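Local coordinates for GARP domain-containing protein (Trypanosoma brucei brucei TREU927, PDB 6XZ6) that probably acts as a surface receptor for the host complement regulator factor H, whose domain D5 it binds, and promotes transmission of trypanosomes to tsetse flies, at residues F35-A40 against E96-A101; A8-T13 against K132-E137; V146-L151 against E183-T188; R24-L29 against R102-F107. All coordinates share one frame; numbering follows the deposited sequence.

Interaction 1: F35-A40 against E96-A101; sequences FEAVGA and EVKRFA
Ala-37 sets its methyl group between the two branches of Val-97: CB of Ala-37 lies 3.8 Å from CG2 and 3.9 Å from CG1 of Val-97. The valine presents both methyls because CG1 is anti to its backbone N (chi1 171°) and CG2 anti to its carbonyl carbon. Beside this buried pair, Lys-98 bends at chi2 and chi4 and brings its amino end across Val-38 at about a right angle. Its NZ sits 3.4 Å from Val-38 CG2, with Lys-98 CE 3.8 Å from the same methyl, a van der Waals contact in which the aliphatic CE lies against the methyl and the amino group beside it. On the side of helix 67-125 turned from helix 4-61, and taking no part in the contact, Arg-99 NH1 forms a salt bridge with Glu-96 OE2 at 2.8 Å; Glu-96 OE2 lies close to the guanidinium plane of Arg-99, but NH1 reaches it from above the carboxylate plane. The two segments run nearly antiparallel, at 170°, with axes 10.0 Å apart, and belong to helices 4-61 and 67-125. Helix 165-208 packs alongside as the third member of the bundle: its Thr-188 touches both Glu-36 and Val-97, and Val-192 touches Glu-36.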
loop_
_atom_site.group_PDB
_atom_site.type_symbol
_atom_site.label_atom_id
_atom_site.label_comp_id
_atom_site.label_asym_id
_atom_site.label_seq_id
_atom_site.Cartn_x
_atom_site.Cartn_y
_atom_site.Cartn_z
ATOM N N PHE A 35 -8.393 8.901 4.156
ATOM C CA PHE A 35 -9.289 10.056 3.984
ATOM C C PHE A 35 -10.746 9.610 3.940
ATOM O O PHE A 35 -11.577 10.152 4.665
ATOM C CB PHE A 35 -8.924 10.825 2.710
ATOM C CG PHE A 35 -7.690 11.689 2.814
ATOM C CD1 PHE A 35 -7.293 12.220 4.042
ATOM C CD2 PHE A 35 -6.990 12.075 1.661
ATOM C CE1 PHE A 35 -6.195 13.070 4.124
ATOM C CE2 PHE A 35 -5.893 12.927 1.741
ATOM C CZ PHE A 35 -5.512 13.432 2.974
ATOM N N GLU A 36 -11.035 8.557 3.149
ATOM C CA GLU A 36 -12.355 7.947 3.020
ATOM C C GLU A 36 -12.894 7.433 4.371
ATOM O O GLU A 36 -14.058 7.682 4.682
ATOM C CB GLU A 36 -12.329 6.840 1.943
ATOM C CG GLU A 36 -13.702 6.268 1.652
ATOM C CD GLU A 36 -13.733 5.127 0.666
ATOM O OE1 GLU A 36 -14.797 4.476 0.570
ATOM O OE2 GLU A 36 -12.702 4.870 0.004
ATOM N N ALA A 37 -12.051 6.739 5.166
ATOM C CA ALA A 37 -12.411 6.227 6.492
ATOM C C ALA A 37 -12.723 7.384 7.451
ATOM O O ALA A 37 -13.720 7.331 8.167
ATOM C CB ALA A 37 -11.287 5.361 7.045
ATOM N N VAL A 38 -11.909 8.446 7.414
ATOM C CA VAL A 38 -12.069 9.658 8.229
ATOM C C VAL A 38 -13.392 10.360 7.869
ATOM O O VAL A 38 -14.114 10.793 8.753
ATOM C CB VAL A 38 -10.814 10.589 8.079
ATOM C CG1 VAL A 38 -11.112 12.052 8.481
ATOM C CG2 VAL A 38 -9.636 10.031 8.877
ATOM N N GLY A 39 -13.687 10.457 6.577
ATOM C CA GLY A 39 -14.926 11.046 6.086
ATOM C C GLY A 39 -16.134 10.246 6.509
ATOM O O GLY A 39 -17.075 10.812 7.044
ATOM N N ALA A 40 -16.086 8.913 6.319
ATOM C CA ALA A 40 -17.135 7.973 6.706
ATOM C C ALA A 40 -17.410 8.026 8.201
ATOM O O ALA A 40 -18.564 8.095 8.592
ATOM C CB ALA A 40 -16.756 6.576 6.289
ATOM N N GLU A 96 -8.760 0.305 12.032
ATOM C CA GLU A 96 -8.122 -0.769 11.246
ATOM C C GLU A 96 -7.528 -0.208 9.954
ATOM O O GLU A 96 -6.419 -0.566 9.596
ATOM C CB GLU A 96 -9.056 -1.958 10.932
ATOM C CG GLU A 96 -9.970 -2.459 12.042
ATOM C CD GLU A 96 -9.427 -3.371 13.128
ATOM O OE1 GLU A 96 -10.252 -3.983 13.850
ATOM O OE2 GLU A 96 -8.189 -3.455 13.278
ATOM N N VAL A 97 -8.255 0.686 9.266
ATOM C CA VAL A 97 -7.759 1.357 8.055
ATOM C C VAL A 97 -6.392 2.019 8.372
ATOM O O VAL A 97 -5.434 1.762 7.663
ATOM C CB VAL A 97 -8.779 2.393 7.464
ATOM C CG1 VAL A 97 -8.154 3.210 6.350
ATOM C CG2 VAL A 97 -10.058 1.720 7.001
ATOM N N LYS A 98 -6.299 2.845 9.421
ATOM C CA LYS A 98 -5.025 3.482 9.817
ATOM C C LYS A 98 -3.910 2.417 10.113
ATOM O O LYS A 98 -2.756 2.635 9.773
ATOM C CB LYS A 98 -5.224 4.409 11.022
ATOM C CG LYS A 98 -5.687 5.789 10.633
ATOM C CD LYS A 98 -6.803 6.334 11.537
ATOM C CE LYS A 98 -7.618 7.426 10.853
ATOM N NZ LYS A 98 -8.360 6.932 9.648
ATOM N N ARG A 99 -4.280 1.276 10.685
ATOM C CA ARG A 99 -3.385 0.187 11.025
ATOM C C ARG A 99 -2.830 -0.558 9.795
ATOM O O ARG A 99 -1.635 -0.846 9.771
ATOM C CB ARG A 99 -4.119 -0.756 11.970
ATOM C CG ARG A 99 -3.301 -1.914 12.425
ATOM C CD ARG A 99 -4.225 -2.918 13.035
ATOM N NE ARG A 99 -3.848 -4.257 12.606
ATOM C CZ ARG A 99 -4.693 -5.268 12.501
ATOM N NH1 ARG A 99 -5.970 -5.108 12.813
ATOM N NH2 ARG A 99 -4.268 -6.454 12.094
ATOM N N PHE A 100 -3.675 -0.894 8.807
ATOM C CA PHE A 100 -3.247 -1.565 7.584
ATOM C C PHE A 100 -2.487 -0.650 6.648
ATOM O O PHE A 100 -1.573 -1.111 5.973
ATOM C CB PHE A 100 -4.420 -2.243 6.879
ATOM C CG PHE A 100 -4.987 -3.373 7.710
ATOM C CD1 PHE A 100 -4.190 -4.452 8.085
ATOM C CD2 PHE A 100 -6.311 -3.342 8.146
ATOM C CE1 PHE A 100 -4.702 -5.472 8.881
ATOM C CE2 PHE A 100 -6.827 -4.372 8.936
ATOM C CZ PHE A 100 -6.020 -5.435 9.287
ATOM N N ALA A 101 -2.857 0.648 6.623
ATOM C CA ALA A 101 -2.208 1.729 5.881
ATOM C C ALA A 101 -0.788 1.891 6.431
ATOM O O ALA A 101 0.150 1.941 5.653
ATOM C CB ALA A 101 -2.988 3.017 6.046
#

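Interaction 2: A8-T13 against K132-E137; sequences AELEQT and KQLAKE
Thr-13 faces Leu-134 and Ala-135 across two helices that run almost parallel. Its CB points at the partner segment and lies 4.0 Å from Leu-134 CD2. From there the side chain divides. The methyl branch, CG2, goes forward into the contact, 3.7 Å from Leu-134 CD2 and 4.0 Å from Ala-135 CB. The hydroxyl branch turns back along its own helix: OG1 is anti to the carbonyl carbon (chi1 -56°) and donates to Glu-9 O at 2.7 Å. Glu-9 O therefore accepts twice from one residue, because Thr-13 N also bonds to it, and the two donors arrive from opposite faces of the carbonyl plane. This internal bond satisfies the hydroxyl within its own helix and fixes the threonine's rotation with its methyl turned toward the neighbour. One turn earlier, Leu-10 CD1 reaches the same Leu-134 CD2, at 3.8 Å, so a single leucine methyl is touched by both Leu-10 and Thr-13. The axes lie 10.2 Å apart at only 8°, and no hydrogen bond crosses between the segments.

On the side of helix 4-61 that carries Glu-9 and Gln-12, the factor H chain is bound: Glu-9 OE1 makes a salt bridge with Arg-16 of factor H, and Gln-12 NE2 donates to the backbone O of Glu-18 of factor H. Ile-131 extends the apolar patch along helix 129-137, and Ala-122 of helix 67-125 meets both Thr-13 and Ala-135, joining three helices here.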
loop_
_atom_site.group_PDB
_atom_site.type_symbol
_atom_site.label_atom_id
_atom_site.label_comp_id
_atom_site.label_asym_id
_atom_site.label_seq_id
_atom_site.Cartn_x
_atom_site.Cartn_y
_atom_site.Cartn_z
ATOM N N ALA A 8 17.179 -11.638 -21.167
ATOM C CA ALA A 8 17.158 -11.873 -19.725
ATOM C C ALA A 8 17.127 -10.538 -18.983
ATOM O O ALA A 8 16.217 -10.286 -18.183
ATOM C CB ALA A 8 18.399 -12.651 -19.313
ATOM N N GLU A 9 18.097 -9.669 -19.286
ATOM C CA GLU A 9 18.221 -8.366 -18.677
ATOM C C GLU A 9 17.025 -7.457 -18.972
ATOM O O GLU A 9 16.655 -6.643 -18.133
ATOM C CB GLU A 9 19.559 -7.733 -19.076
ATOM C CG GLU A 9 19.835 -6.437 -18.314
ATOM C CD GLU A 9 21.058 -5.640 -18.703
ATOM O OE1 GLU A 9 21.148 -4.483 -18.237
ATOM O OE2 GLU A 9 21.910 -6.157 -19.468
ATOM N N LEU A 10 16.404 -7.601 -20.151
ATOM C CA LEU A 10 15.216 -6.791 -20.510
ATOM C C LEU A 10 13.994 -7.295 -19.734
ATOM O O LEU A 10 13.218 -6.483 -19.233
ATOM C CB LEU A 10 14.967 -6.779 -22.030
ATOM C CG LEU A 10 13.822 -5.925 -22.585
ATOM C CD1 LEU A 10 13.812 -4.455 -21.993
ATOM C CD2 LEU A 10 13.894 -5.887 -24.046
ATOM N N GLU A 11 13.861 -8.632 -19.586
ATOM C CA GLU A 11 12.795 -9.272 -18.802
ATOM C C GLU A 11 12.925 -8.874 -17.345
ATOM O O GLU A 11 11.917 -8.522 -16.731
ATOM C CB GLU A 11 12.775 -10.815 -18.978
ATOM C CG GLU A 11 11.923 -11.292 -20.151
ATOM C CD GLU A 11 10.671 -10.482 -20.495
ATOM O OE1 GLU A 11 10.665 -9.822 -21.564
ATOM O OE2 GLU A 11 9.706 -10.493 -19.692
ATOM N N GLN A 12 14.179 -8.857 -16.824
ATOM C CA GLN A 12 14.520 -8.450 -15.444
ATOM C C GLN A 12 14.252 -6.974 -15.189
ATOM O O GLN A 12 13.801 -6.642 -14.105
ATOM C CB GLN A 12 15.996 -8.738 -15.113
ATOM C CG GLN A 12 16.354 -10.210 -14.947
ATOM C CD GLN A 12 17.842 -10.440 -14.980
ATOM O OE1 GLN A 12 18.680 -9.524 -14.852
ATOM N NE2 GLN A 12 18.194 -11.680 -15.158
ATOM N N THR A 13 14.601 -6.087 -16.142
ATOM C CA THR A 13 14.438 -4.631 -15.988
ATOM C C THR A 13 12.939 -4.273 -15.955
ATOM O O THR A 13 12.546 -3.434 -15.161
ATOM C CB THR A 13 15.276 -3.864 -17.036
ATOM O OG1 THR A 13 16.626 -4.283 -16.909
ATOM C CG2 THR A 13 15.227 -2.348 -16.845
ATOM N N LYS A 132 18.249 0.623 -21.196
ATOM C CA LYS A 132 18.546 1.956 -20.630
ATOM C C LYS A 132 17.340 2.866 -20.820
ATOM O O LYS A 132 17.052 3.672 -19.926
ATOM C CB LYS A 132 19.742 2.621 -21.321
ATOM C CG LYS A 132 21.096 2.170 -20.872
ATOM C CD LYS A 132 22.152 2.993 -21.610
ATOM C CE LYS A 132 23.548 2.445 -21.393
ATOM N NZ LYS A 132 24.448 2.786 -22.529
ATOM N N GLN A 133 16.630 2.726 -21.986
ATOM C CA GLN A 133 15.455 3.555 -22.282
ATOM C C GLN A 133 14.264 3.204 -21.411
ATOM O O GLN A 133 13.572 4.115 -20.953
ATOM C CB GLN A 133 15.072 3.485 -23.752
ATOM C CG GLN A 133 13.966 4.441 -24.121
ATOM C CD GLN A 133 13.339 4.059 -25.403
ATOM O OE1 GLN A 133 12.591 3.086 -25.500
ATOM N NE2 GLN A 133 13.652 4.814 -26.411
ATOM N N LEU A 134 14.027 1.891 -21.182
ATOM C CA LEU A 134 12.928 1.399 -20.347
ATOM C C LEU A 134 13.091 1.872 -18.899
ATOM O O LEU A 134 12.133 2.385 -18.328
ATOM C CB LEU A 134 12.795 -0.133 -20.445
ATOM C CG LEU A 134 11.997 -0.812 -19.333
ATOM C CD1 LEU A 134 10.515 -0.684 -19.545
ATOM C CD2 LEU A 134 12.364 -2.254 -19.212
ATOM N N ALA A 135 14.320 1.733 -18.333
ATOM C CA ALA A 135 14.664 2.146 -16.973
ATOM C C ALA A 135 14.634 3.687 -16.791
ATOM O O ALA A 135 14.270 4.151 -15.707
ATOM C CB ALA A 135 16.015 1.596 -16.595
ATOM N N LYS A 136 15.008 4.473 -17.836
ATOM C CA LYS A 136 14.972 5.942 -17.776
ATOM C C LYS A 136 13.527 6.455 -17.750
ATOM O O LYS A 136 13.249 7.423 -17.035
ATOM C CB LYS A 136 15.721 6.584 -18.948
ATOM C CG LYS A 136 17.130 7.068 -18.597
ATOM C CD LYS A 136 17.895 7.542 -19.847
ATOM C CE LYS A 136 19.318 7.020 -19.917
ATOM N NZ LYS A 136 19.716 6.687 -21.315
ATOM N N GLU A 137 12.611 5.798 -18.506
ATOM C CA GLU A 137 11.184 6.115 -18.592
ATOM C C GLU A 137 10.452 5.773 -17.296
ATOM O O GLU A 137 9.411 6.349 -16.993
ATOM C CB GLU A 137 10.548 5.311 -19.728
ATOM C CG GLU A 137 10.598 5.965 -21.101
ATOM C CD GLU A 137 10.390 5.015 -22.274
ATOM O OE1 GLU A 137 9.692 3.984 -22.122
ATOM O OE2 GLU A 137 10.933 5.309 -23.363
#

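Interaction 3: V146-L151 against E183-T188; sequences VTPEAL and ELQKAT
Gln-185 stretches its side chain toward the ring of Pro-148, and its amide oxygen OE1 comes to 4.1 Å from Pro-148 CD. The glutamine's CG is anti to its carbonyl carbon (chi1 -51°) and the chain is extended beyond it, which carries the amide across the gap between two backbones whose nearest CA atoms, those of Pro-148 and Glu-183, are 9.8 Å apart. The other arm of the amide, NE2 of Gln-185, lies 4.2 Å from Val-146 O, too far for a hydrogen bond; none crosses this contact. It is a light touch, with 75 Å² buried in all.

The chain turns into helix 148-161 at Thr-147, the N-cap. Ala-150 N donates to Thr-147 OG1 at 3.2 Å with an N-H...O angle of 149°, so the threonine hydroxyl takes up one of the first-turn amides. Pro-148 follows directly, at a position where its missing N-H costs no helical bond. Pro-148 also packs on Glu-182 and Ala-178, about one and two turns before Gln-185, and Val-146 touches Leu-181, so the incoming loop lies along helix 165-208. The arrangement is a classical threonine N-cap with proline at the first helical position, its start resting on the flank of a long bundle helix.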
loop_
_atom_site.group_PDB
_atom_site.type_symbol
_atom_site.label_atom_id
_atom_site.label_comp_id
_atom_site.label_asym_id
_atom_site.label_seq_id
_atom_site.Cartn_x
_atom_site.Cartn_y
_atom_site.Cartn_z
ATOM N N VAL A 146 -3.344 -0.676 -7.654
ATOM C CA VAL A 146 -2.702 -1.787 -6.952
ATOM C C VAL A 146 -3.825 -2.634 -6.328
ATOM O O VAL A 146 -4.659 -2.146 -5.545
ATOM C CB VAL A 146 -1.597 -1.423 -5.920
ATOM C CG1 VAL A 146 -0.800 -2.660 -5.515
ATOM C CG2 VAL A 146 -0.654 -0.359 -6.456
ATOM N N THR A 147 -3.872 -3.895 -6.745
ATOM C CA THR A 147 -4.801 -4.879 -6.218
ATOM C C THR A 147 -3.921 -5.905 -5.526
ATOM O O THR A 147 -2.792 -6.093 -5.972
ATOM C CB THR A 147 -5.614 -5.556 -7.346
ATOM O OG1 THR A 147 -4.728 -6.172 -8.278
ATOM C CG2 THR A 147 -6.575 -4.607 -8.044
ATOM N N PRO A 148 -4.398 -6.623 -4.492
ATOM C CA PRO A 148 -3.576 -7.699 -3.909
ATOM C C PRO A 148 -2.997 -8.707 -4.919
ATOM O O PRO A 148 -1.862 -9.104 -4.766
ATOM C CB PRO A 148 -4.547 -8.370 -2.926
ATOM C CG PRO A 148 -5.467 -7.264 -2.520
ATOM C CD PRO A 148 -5.709 -6.537 -3.815
ATOM N N GLU A 149 -3.746 -9.062 -5.967
ATOM C CA GLU A 149 -3.347 -10.014 -7.012
ATOM C C GLU A 149 -2.222 -9.465 -7.892
ATOM O O GLU A 149 -1.363 -10.242 -8.317
ATOM C CB GLU A 149 -4.548 -10.434 -7.897
ATOM C CG GLU A 149 -5.874 -10.647 -7.157
ATOM C CD GLU A 149 -6.745 -9.411 -6.945
ATOM O OE1 GLU A 149 -7.210 -8.830 -7.956
ATOM O OE2 GLU A 149 -6.965 -9.024 -5.770
ATOM N N ALA A 150 -2.236 -8.146 -8.194
ATOM C CA ALA A 150 -1.196 -7.498 -9.009
ATOM C C ALA A 150 0.103 -7.437 -8.226
ATOM O O ALA A 150 1.170 -7.633 -8.800
ATOM C CB ALA A 150 -1.619 -6.093 -9.406
ATOM N N LEU A 151 0.015 -7.179 -6.918
ATOM C CA LEU A 151 1.163 -7.133 -6.028
ATOM C C LEU A 151 1.896 -8.485 -5.989
ATOM O O LEU A 151 3.109 -8.487 -6.168
ATOM C CB LEU A 151 0.705 -6.693 -4.625
ATOM C CG LEU A 151 1.692 -6.013 -3.694
ATOM C CD1 LEU A 151 2.325 -4.779 -4.322
ATOM C CD2 LEU A 151 0.985 -5.580 -2.464
ATOM N N GLU A 183 -7.312 -6.513 3.493
ATOM C CA GLU A 183 -7.901 -6.125 4.768
ATOM C C GLU A 183 -8.098 -4.619 4.844
ATOM O O GLU A 183 -8.992 -4.190 5.563
ATOM C CB GLU A 183 -7.023 -6.583 5.940
ATOM C CG GLU A 183 -7.053 -8.076 6.211
ATOM C CD GLU A 183 -6.048 -8.538 7.247
ATOM O OE1 GLU A 183 -6.463 -9.225 8.211
ATOM O OE2 GLU A 183 -4.845 -8.222 7.100
ATOM N N LEU A 184 -7.271 -3.804 4.134
ATOM C CA LEU A 184 -7.418 -2.331 4.113
ATOM C C LEU A 184 -8.711 -1.988 3.370
ATOM O O LEU A 184 -9.410 -1.050 3.747
ATOM C CB LEU A 184 -6.205 -1.613 3.440
ATOM C CG LEU A 184 -6.278 -0.059 3.286
ATOM C CD1 LEU A 184 -5.903 0.627 4.555
ATOM C CD2 LEU A 184 -5.340 0.441 2.212
ATOM N N GLN A 185 -9.037 -2.777 2.341
ATOM C CA GLN A 185 -10.247 -2.582 1.544
ATOM C C GLN A 185 -11.501 -3.098 2.260
ATOM O O GLN A 185 -12.543 -2.446 2.179
ATOM C CB GLN A 185 -10.069 -3.159 0.132
ATOM C CG GLN A 185 -8.770 -2.631 -0.530
ATOM C CD GLN A 185 -8.479 -3.233 -1.876
ATOM O OE1 GLN A 185 -8.784 -4.403 -2.160
ATOM N NE2 GLN A 185 -7.834 -2.453 -2.743
ATOM N N LYS A 186 -11.386 -4.192 3.043
ATOM C CA LYS A 186 -12.519 -4.729 3.822
ATOM C C LYS A 186 -12.880 -3.731 4.931
ATOM O O LYS A 186 -14.066 -3.480 5.162
ATOM C CB LYS A 186 -12.199 -6.103 4.442
ATOM C CG LYS A 186 -12.062 -7.258 3.454
ATOM C CD LYS A 186 -12.102 -8.621 4.164
ATOM C CE LYS A 186 -10.741 -9.214 4.479
ATOM N NZ LYS A 186 -10.169 -9.937 3.315
ATOM N N ALA A 187 -11.854 -3.142 5.590
ATOM C CA ALA A 187 -12.008 -2.160 6.658
ATOM C C ALA A 187 -12.578 -0.854 6.166
ATOM O O ALA A 187 -13.328 -0.210 6.895
ATOM C CB ALA A 187 -10.690 -1.932 7.356
ATOM N N THR A 188 -12.252 -0.449 4.940
ATOM C CA THR A 188 -12.815 0.782 4.364
ATOM C C THR A 188 -14.314 0.583 4.082
ATOM O O THR A 188 -15.106 1.462 4.414
ATOM C CB THR A 188 -11.987 1.295 3.168
ATOM O OG1 THR A 188 -10.599 1.256 3.505
ATOM C CG2 THR A 188 -12.354 2.722 2.790
#

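Interaction 4: R24-L29 against R102-F107; sequences RKLPLL and RALDSF
At the proline kink of helix 4-61, where it packs antiparallel on helix 67-125, Leu-26 pushes CD1 between Leu-104 and Phe-107. That methyl sits at the edge of the Phe-107 ring, in its plane, 3.8 Å from Phe-107 CD2, and 4.2 Å from Leu-104 CD2. The ring reaches back to it because Phe-107 CG is anti to the backbone N (chi1 167°).

Next to this apolar cluster the contact turns polar. Asp-105 lies beside Pro-27, with OD1 4.1 Å from Pro-27 CA, and a water donates to both Pro-27 O and Asp-105 OD2, at 3.0 Å each, bridging the helices. Arg-34 forms a salt bridge with OD2 and Thr-30 OG1 is hydrogen-bonded to OD1, so both carboxylate oxygens are occupied, which would tend to keep Asp-105 charged.

Pro-27 N has no hydrogen to give the turn before, and Leu-28 N makes just a weak bond to Lys-25 O; the helix bends there. The axes are 9.3 Å apart at 157°. From helix 165-208, Ala-177 touches both Leu-104 and Phe-107, completing the buried layer of an antiparallel helical bundle whose first helix is kinked at proline.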
loop_
_atom_site.group_PDB
_atom_site.type_symbol
_atom_site.label_atom_id
_atom_site.label_comp_id
_atom_site.label_asym_id
_atom_site.label_seq_id
_atom_site.Cartn_x
_atom_site.Cartn_y
_atom_site.Cartn_z
ATOM N N ARG A 24 5.319 2.940 -5.583
ATOM C CA ARG A 24 5.105 4.389 -5.571
ATOM C C ARG A 24 3.613 4.732 -5.462
ATOM O O ARG A 24 3.278 5.773 -4.908
ATOM C CB ARG A 24 5.732 5.024 -6.808
ATOM C CG ARG A 24 7.227 4.807 -6.862
ATOM C CD ARG A 24 7.733 5.084 -8.242
ATOM N NE ARG A 24 9.171 4.847 -8.376
ATOM C CZ ARG A 24 9.796 4.677 -9.537
ATOM N NH1 ARG A 24 9.115 4.679 -10.679
ATOM N NH2 ARG A 24 11.098 4.469 -9.564
ATOM N N LYS A 25 2.722 3.847 -5.967
ATOM C CA LYS A 25 1.265 3.981 -5.907
ATOM C C LYS A 25 0.709 3.667 -4.544
ATOM O O LYS A 25 -0.195 4.378 -4.127
ATOM C CB LYS A 25 0.556 3.141 -6.994
ATOM C CG LYS A 25 -0.969 3.316 -7.116
ATOM C CD LYS A 25 -1.383 4.774 -7.363
ATOM C CE LYS A 25 -2.807 4.925 -7.787
ATOM N NZ LYS A 25 -3.296 6.305 -7.530
ATOM N N LEU A 26 1.211 2.621 -3.848
ATOM C CA LEU A 26 0.731 2.235 -2.502
ATOM C C LEU A 26 0.544 3.406 -1.506
ATOM O O LEU A 26 -0.516 3.424 -0.890
ATOM C CB LEU A 26 1.572 1.134 -1.822
ATOM C CG LEU A 26 1.302 -0.318 -2.207
ATOM C CD1 LEU A 26 2.174 -1.263 -1.376
ATOM C CD2 LEU A 26 -0.153 -0.683 -2.041
ATOM N N PRO A 27 1.486 4.364 -1.285
ATOM C CA PRO A 27 1.231 5.419 -0.283
ATOM C C PRO A 27 0.119 6.406 -0.670
ATOM O O PRO A 27 -0.508 7.031 0.205
ATOM C CB PRO A 27 2.574 6.144 -0.177
ATOM C CG PRO A 27 3.534 5.347 -0.861
ATOM C CD PRO A 27 2.824 4.529 -1.871
ATOM N N LEU A 28 -0.107 6.564 -1.984
ATOM C CA LEU A 28 -1.131 7.441 -2.539
ATOM C C LEU A 28 -2.505 6.783 -2.336
ATOM O O LEU A 28 -3.453 7.428 -1.927
ATOM C CB LEU A 28 -0.851 7.707 -4.026
ATOM C CG LEU A 28 0.606 7.951 -4.475
ATOM C CD1 LEU A 28 0.695 8.001 -5.999
ATOM C CD2 LEU A 28 1.165 9.215 -3.884
ATOM N N LEU A 29 -2.582 5.486 -2.559
ATOM C CA LEU A 29 -3.742 4.626 -2.367
ATOM C C LEU A 29 -4.133 4.563 -0.870
ATOM O O LEU A 29 -5.290 4.802 -0.560
ATOM C CB LEU A 29 -3.333 3.245 -2.879
ATOM C CG LEU A 29 -4.374 2.195 -3.072
ATOM C CD1 LEU A 29 -3.971 1.280 -4.218
ATOM C CD2 LEU A 29 -4.545 1.381 -1.800
ATOM N N ARG A 102 -0.614 1.857 7.760
ATOM C CA ARG A 102 0.694 1.942 8.409
ATOM C C ARG A 102 1.598 0.780 8.002
ATOM O O ARG A 102 2.782 0.987 7.747
ATOM C CB ARG A 102 0.539 1.975 9.930
ATOM C CG ARG A 102 1.769 2.526 10.640
ATOM C CD ARG A 102 1.608 2.750 12.119
ATOM N NE ARG A 102 1.130 1.586 12.858
ATOM C CZ ARG A 102 -0.099 1.467 13.344
ATOM N NH1 ARG A 102 -1.003 2.423 13.130
ATOM N NH2 ARG A 102 -0.437 0.393 14.049
ATOM N N ALA A 103 1.044 -0.435 7.967
ATOM C CA ALA A 103 1.732 -1.674 7.620
ATOM C C ALA A 103 2.244 -1.607 6.190
ATOM O O ALA A 103 3.396 -1.945 5.920
ATOM C CB ALA A 103 0.765 -2.833 7.772
ATOM N N LEU A 104 1.383 -1.128 5.281
ATOM C CA LEU A 104 1.676 -0.983 3.859
ATOM C C LEU A 104 2.665 0.135 3.590
ATOM O O LEU A 104 3.453 0.050 2.654
ATOM C CB LEU A 104 0.384 -0.761 3.090
ATOM C CG LEU A 104 -0.491 -2.002 2.880
ATOM C CD1 LEU A 104 -1.876 -1.585 2.446
ATOM C CD2 LEU A 104 0.145 -2.969 1.877
ATOM N N ASP A 105 2.678 1.146 4.455
ATOM C CA ASP A 105 3.593 2.257 4.333
ATOM C C ASP A 105 4.997 1.854 4.763
ATOM O O ASP A 105 5.963 2.306 4.168
ATOM C CB ASP A 105 3.032 3.492 5.067
ATOM C CG ASP A 105 1.962 4.260 4.274
ATOM O OD1 ASP A 105 1.287 3.637 3.396
ATOM O OD2 ASP A 105 1.791 5.471 4.527
ATOM N N SER A 106 5.112 0.952 5.744
ATOM C CA SER A 106 6.392 0.407 6.208
ATOM C C SER A 106 6.993 -0.487 5.123
ATOM O O SER A 106 8.209 -0.487 4.932
ATOM C CB SER A 106 6.187 -0.404 7.478
ATOM O OG SER A 106 5.823 0.481 8.518
ATOM N N PHE A 107 6.123 -1.226 4.408
ATOM C CA PHE A 107 6.492 -2.120 3.327
ATOM C C PHE A 107 7.053 -1.329 2.146
ATOM O O PHE A 107 8.136 -1.649 1.647
ATOM C CB PHE A 107 5.282 -2.976 2.922
ATOM C CG PHE A 107 5.421 -3.725 1.628
ATOM C CD1 PHE A 107 6.373 -4.729 1.487
ATOM C CD2 PHE A 107 4.603 -3.426 0.543
ATOM C CE1 PHE A 107 6.503 -5.421 0.283
ATOM C CE2 PHE A 107 4.724 -4.130 -0.654
ATOM C CZ PHE A 107 5.683 -5.108 -0.781
HETATM O O HOH W 1 0.406 7.647 2.944
#

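In the fold
Interactions 1 and 4 are successive layers of one antiparallel pair, helices 4-61 and 67-125, with centres 13 Å apart and 96-101 running straight into 102-107. Interaction 3 brings in helix 165-208 and the start of helix 148-161, and meets both layers: Leu-184 CD2 lies 4.0 Å from Leu-104 CD1, and Val-146 CG2 lies 3.7 Å from Lys-25 CB, while Glu-183 packs against Phe-100. These three contacts cluster within 10 Å of the chain centre. Interaction 2 stands apart, 36 Å from interaction 1 and 24 Å from interaction 4 between centres, near the factor H-binding end of the same helix 4-61. In sequence it encloses interactions 1 and 4, and interaction 3 follows it.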